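Local coordinates for protein putative glycosylhydrolase (Parabacteroides distasonis, PDB 3S5Q) that is a putative glycoside hydrolase with a concanavalin A-like lectin/glucanase fold, a possible 3-keto-disaccharide hydrolase whose substrate is not established, at residues N75-T83 against M138-I147. Sequence-based numbering, arbitrary orientation.
Sequences NSGVVIYCT and MIITAKGQQI
Tyr81 carries its hydroxyl from one sheet across to Gly144 O, at the hairpin end of the other. The backbone turns a corner at Tyr81, leaving the extended path of strand 75-80, and CB starts out toward 138-147. CG is anti to the carbonyl carbon (chi1 -61°), and from there the ring extends toward the type II' turn Lys143-Gln146. Farther along the ring, CE1 meets Ala142 CB obliquely, and CE2 meets Ile147 CD1, also obliquely, at 3.8 Å. The tip, OH, donates a hydrogen bond to Gly144 O (2.7 Å), which lies at the ring edge; OH arrives in the carbonyl plane on a lone pair with a C=O...O angle of 133°. A water donates to the same hydroxyl and weakly accepts from Gly144 N, so this buried polar tip has two partners. Tyrosine suits the place because its ring bridges the gap between the two sheets here and ends in a hydroxyl that can donate to a turn carbonyl. Alanine at 142 is small enough to let OH come within 3.3 Å of its CB. Gly144 has a positive phi, easily adopted without a side chain.

Ile80 CD1 rests over the centre of one Tyr81 face and also reaches Ala142 CB, 4.1 Å away. Val78 CG1 and Ile140 CD1 meet tip to tip at 3.7 Å, branched side chains suited both to strands and to filling the interior. Strands 75-80 and 138-143, aligned within 15° and 10.3 Å apart, thus face each other across a beta sandwich. Strand 93-98 flanks the first, strand 62-70 the second.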
ATOM      1  N   ASN A  75       8.711  -6.595  -4.204  1.00 27.97           N
ATOM      2  CA  ASN A  75       8.129  -5.473  -4.931  1.00 27.20           C
ATOM      3  C   ASN A  75       6.610  -5.764  -5.060  1.00 25.93           C
ATOM      4  O   ASN A  75       6.213  -6.797  -5.628  1.00 26.98           O
ATOM      5  CB  ASN A  75       8.813  -5.398  -6.304  1.00 27.87           C
ATOM      6  CG  ASN A  75       8.489  -4.132  -7.074  1.00 27.53           C
ATOM      7  OD1 ASN A  75       7.384  -3.621  -7.016  1.00 31.26           O
ATOM      8  ND2 ASN A  75       9.454  -3.635  -7.819  1.00 33.28           N
ATOM      9  N   SER A  76       5.782  -4.870  -4.517  1.00 24.70           N
ATOM     10  CA  SER A  76       4.328  -5.046  -4.406  1.00 23.00           C
ATOM     11  C   SER A  76       3.763  -3.637  -4.112  1.00 22.36           C
ATOM     12  O   SER A  76       4.398  -2.622  -4.448  1.00 21.37           O
ATOM     13  CB  SER A  76       4.029  -6.063  -3.289  1.00 24.30           C
ATOM     14  OG  SER A  76       2.634  -6.325  -3.086  1.00 22.55           O
ATOM     15  N   GLY A  77       2.617  -3.558  -3.463  1.00 21.55           N
ATOM     16  CA  GLY A  77       2.029  -2.276  -3.093  1.00 20.89           C
ATOM     17  C   GLY A  77       0.552  -2.369  -2.748  1.00 20.42           C
ATOM     18  O   GLY A  77      -0.072  -3.440  -2.859  1.00 21.24           O
ATOM     19  N   VAL A  78       0.002  -1.235  -2.310  1.00 20.39           N
ATOM     20  CA  VAL A  78      -1.392  -1.114  -1.966  1.00 19.40           C
ATOM     21  C   VAL A  78      -1.964  -0.094  -2.945  1.00 20.46           C
ATOM     22  O   VAL A  78      -1.378   0.955  -3.173  1.00 19.29           O
ATOM     23  CB  VAL A  78      -1.598  -0.630  -0.517  1.00 19.71           C
ATOM     24  CG1 VAL A  78      -3.126  -0.521  -0.193  1.00 18.29           C
ATOM     25  CG2 VAL A  78      -0.872  -1.555   0.466  1.00 20.02           C
ATOM     26  N   VAL A  79      -3.099  -0.440  -3.537  1.00 20.26           N
ATOM     27  CA  VAL A  79      -3.732   0.370  -4.536  1.00 19.78           C
ATOM     28  C   VAL A  79      -5.049   0.941  -3.974  1.00 20.06           C
ATOM     29  O   VAL A  79      -5.903   0.209  -3.469  1.00 20.20           O
ATOM     30  CB  VAL A  79      -3.980  -0.490  -5.805  1.00 21.42           C
ATOM     31  CG1 VAL A  79      -4.731   0.330  -6.904  1.00 21.30           C
ATOM     32  CG2 VAL A  79      -2.640  -1.107  -6.351  1.00 21.30           C
ATOM     33  N   ILE A  80      -5.214   2.255  -4.044  1.00 18.84           N
ATOM     34  CA  ILE A  80      -6.447   2.873  -3.581  1.00 18.48           C
ATOM     35  C   ILE A  80      -7.071   3.683  -4.720  1.00 18.58           C
ATOM     36  O   ILE A  80      -6.435   3.915  -5.755  1.00 18.78           O
ATOM     37  CB  ILE A  80      -6.221   3.736  -2.327  1.00 19.42           C
ATOM     38  CG1 ILE A  80      -5.307   4.950  -2.646  1.00 18.14           C
ATOM     39  CG2 ILE A  80      -5.681   2.845  -1.178  1.00 18.01           C
ATOM     40  CD1 ILE A  80      -5.170   6.040  -1.566  1.00 17.35           C
ATOM     41  N   TYR A  81      -8.331   4.031  -4.530  1.00 18.75           N
ATOM     42  CA  TYR A  81      -9.070   4.856  -5.459  1.00 19.42           C
ATOM     43  C   TYR A  81      -9.090   4.243  -6.874  1.00 19.98           C
ATOM     44  O   TYR A  81      -9.001   4.956  -7.871  1.00 20.70           O
ATOM     45  CB  TYR A  81      -8.466   6.239  -5.475  1.00 18.30           C
ATOM     46  CG  TYR A  81      -8.476   7.010  -4.155  1.00 18.90           C
ATOM     47  CD1 TYR A  81      -9.247   6.609  -3.054  1.00 20.40           C
ATOM     48  CD2 TYR A  81      -7.831   8.254  -4.076  1.00 21.80           C
ATOM     49  CE1 TYR A  81      -9.296   7.379  -1.878  1.00 22.62           C
ATOM     50  CE2 TYR A  81      -7.883   9.019  -2.933  1.00 19.58           C
ATOM     51  CZ  TYR A  81      -8.615   8.586  -1.840  1.00 22.55           C
ATOM     52  OH  TYR A  81      -8.652   9.380  -0.722  1.00 21.51           O
ATOM     53  N   CYS A  82      -9.189   2.915  -6.957  1.00 20.41           N
ATOM     54  CA  CYS A  82      -9.192   2.245  -8.270  1.00 20.28           C
ATOM     55  C   CYS A  82     -10.572   2.273  -8.897  1.00 20.87           C
ATOM     56  O   CYS A  82     -11.526   1.719  -8.362  1.00 21.22           O
ATOM     57  CB  CYS A  82      -8.726   0.798  -8.167  1.00 20.15           C
ATOM     58  SG  CYS A  82      -8.615   0.006  -9.789  1.00 22.21           S
ATOM     59  N   THR A  83     -10.684   2.904 -10.050  1.00 21.82           N
ATOM     60  CA  THR A  83     -11.984   3.002 -10.716  1.00 23.44           C
ATOM     61  C   THR A  83     -12.168   1.940 -11.808  1.00 24.28           C
ATOM     62  O   THR A  83     -13.254   1.835 -12.394  1.00 26.06           O
ATOM     63  CB  THR A  83     -12.120   4.413 -11.315  1.00 23.58           C
ATOM     64  OG1 THR A  83     -11.013   4.629 -12.188  1.00 25.66           O
ATOM     65  CG2 THR A  83     -12.108   5.435 -10.187  1.00 22.81           C
HETATM   66  N   MSE A 138       1.777  -0.486   8.200  1.00 19.75           N
HETATM   67  CA  MSE A 138       1.542   0.677   7.334  1.00 19.80           C
HETATM   68  C   MSE A 138       0.111   1.117   7.499  1.00 19.37           C
HETATM   69  O   MSE A 138      -0.786   0.284   7.526  1.00 21.77           O
HETATM   70  CB  MSE A 138       1.832   0.327   5.861  1.00 19.99           C
HETATM   71  CG  MSE A 138       1.308   1.316   4.801  1.00 22.37           C
HETATM   72 SE   MSE A 138       1.761   0.670   2.980  0.75 23.19          SE
HETATM   73  CE  MSE A 138       3.409   1.502   3.080  1.00 14.65           C
ATOM     74  N   ILE A 139      -0.088   2.414   7.671  1.00 18.24           N
ATOM     75  CA  ILE A 139      -1.427   2.965   7.882  1.00 18.39           C
ATOM     76  C   ILE A 139      -1.613   4.062   6.832  1.00 18.19           C
ATOM     77  O   ILE A 139      -0.822   5.013   6.759  1.00 19.55           O
ATOM     78  CB  ILE A 139      -1.635   3.527   9.300  1.00 17.90           C
ATOM     79  CG1 ILE A 139      -1.164   2.492  10.352  1.00 17.09           C
ATOM     80  CG2 ILE A 139      -3.140   3.903   9.530  1.00 18.05           C
ATOM     81  CD1 ILE A 139      -1.158   3.032  11.763  1.00 17.53           C
ATOM     82  N   ILE A 140      -2.593   3.863   5.974  1.00 18.65           N
ATOM     83  CA  ILE A 140      -2.902   4.801   4.873  1.00 18.07           C
ATOM     84  C   ILE A 140      -4.190   5.523   5.248  1.00 17.87           C
ATOM     85  O   ILE A 140      -5.228   4.890   5.392  1.00 18.47           O
ATOM     86  CB  ILE A 140      -3.083   4.088   3.523  1.00 16.95           C
ATOM     87  CG1 ILE A 140      -1.813   3.290   3.139  1.00 16.47           C
ATOM     88  CG2 ILE A 140      -3.566   5.128   2.408  1.00 17.96           C
ATOM     89  CD1 ILE A 140      -2.023   2.169   2.152  1.00 15.49           C
ATOM     90  N   THR A 141      -4.108   6.837   5.402  1.00 18.30           N
ATOM     91  CA  THR A 141      -5.309   7.661   5.638  1.00 18.60           C
ATOM     92  C   THR A 141      -5.599   8.306   4.308  1.00 18.96           C
ATOM     93  O   THR A 141      -4.736   8.999   3.759  1.00 18.02           O
ATOM     94  CB  THR A 141      -5.144   8.726   6.748  1.00 19.02           C
ATOM     95  OG1 THR A 141      -4.738   8.086   7.972  1.00 19.80           O
ATOM     96  CG2 THR A 141      -6.489   9.493   6.982  1.00 18.67           C
ATOM     97  N   ALA A 142      -6.809   8.045   3.808  1.00 19.13           N
ATOM     98  CA  ALA A 142      -7.276   8.484   2.478  1.00 19.04           C
ATOM     99  C   ALA A 142      -8.534   9.299   2.655  1.00 19.31           C
ATOM    100  O   ALA A 142      -9.669   8.775   2.672  1.00 18.87           O
ATOM    101  CB  ALA A 142      -7.546   7.273   1.555  1.00 19.89           C
ATOM    102  N   LYS A 143      -8.360  10.600   2.791  1.00 19.64           N
ATOM    103  CA  LYS A 143      -9.499  11.462   3.110  0.50 20.72           C
ATOM    104  C   LYS A 143      -9.666  12.441   1.965  1.00 20.95           C
ATOM    105  O   LYS A 143      -9.017  13.480   1.920  1.00 21.85           O
ATOM    106  CB  LYS A 143      -9.268  12.166   4.451  0.50 20.59           C
ATOM    107  CG  LYS A 143     -10.532  12.620   5.135  0.50 21.78           C
ATOM    108  CD  LYS A 143     -10.220  13.544   6.279  0.50 21.27           C
ATOM    109  CE  LYS A 143     -10.958  13.131   7.512  0.50 23.78           C
ATOM    110  NZ  LYS A 143     -10.281  13.641   8.742  0.50 24.71           N
ATOM    111  N   GLY A 144     -10.518  12.081   1.018  1.00 21.93           N
ATOM    112  CA  GLY A 144     -10.574  12.760  -0.268  1.00 20.68           C
ATOM    113  C   GLY A 144      -9.183  12.946  -0.884  1.00 19.65           C
ATOM    114  O   GLY A 144      -8.437  11.994  -1.114  1.00 18.33           O
ATOM    115  N   GLN A 145      -8.842  14.195  -1.190  1.00 19.42           N
ATOM    116  CA  GLN A 145      -7.547  14.477  -1.809  1.00 19.39           C
ATOM    117  C   GLN A 145      -6.340  14.495  -0.849  1.00 19.52           C
ATOM    118  O   GLN A 145      -5.182  14.520  -1.302  1.00 19.89           O
ATOM    119  CB  GLN A 145      -7.620  15.764  -2.589  1.00 20.85           C
ATOM    120  CG  GLN A 145      -8.574  15.718  -3.765  1.00 20.21           C
ATOM    121  CD  GLN A 145      -8.501  16.985  -4.614  1.00 24.56           C
ATOM    122  OE1 GLN A 145      -8.817  18.087  -4.144  1.00 24.25           O
ATOM    123  NE2 GLN A 145      -8.096  16.832  -5.880  1.00 21.56           N
ATOM    124  N   GLN A 146      -6.596  14.357   0.448  1.00 19.51           N
ATOM    125  CA  GLN A 146      -5.529  14.351   1.453  1.00 20.15           C
ATOM    126  C   GLN A 146      -5.102  12.923   1.783  1.00 19.43           C
ATOM    127  O   GLN A 146      -5.892  12.141   2.302  1.00 18.75           O
ATOM    128  CB  GLN A 146      -5.998  15.154   2.697  1.00 20.90           C
ATOM    129  CG  GLN A 146      -4.901  15.339   3.773  1.00 20.93           C
ATOM    130  CD  GLN A 146      -3.627  16.006   3.224  1.00 23.58           C
ATOM    131  OE1 GLN A 146      -3.695  17.031   2.539  1.00 22.47           O
ATOM    132  NE2 GLN A 146      -2.474  15.423   3.530  1.00 21.89           N
ATOM    133  N   ILE A 147      -3.860  12.583   1.431  1.00 18.98           N
ATOM    134  CA  ILE A 147      -3.320  11.239   1.602  1.00 19.91           C
ATOM    135  C   ILE A 147      -2.202  11.309   2.639  1.00 19.73           C
ATOM    136  O   ILE A 147      -1.313  12.116   2.493  1.00 20.88           O
ATOM    137  CB  ILE A 147      -2.745  10.658   0.303  1.00 18.90           C
ATOM    138  CG1 ILE A 147      -3.785  10.762  -0.846  1.00 21.91           C
ATOM    139  CG2 ILE A 147      -2.215   9.207   0.541  1.00 19.38           C
ATOM    140  CD1 ILE A 147      -5.189  10.232  -0.480  1.00 21.57           C
TER
HETATM  141  O   HOH W   1     -11.335   9.390  -0.058  1.00 14.15           O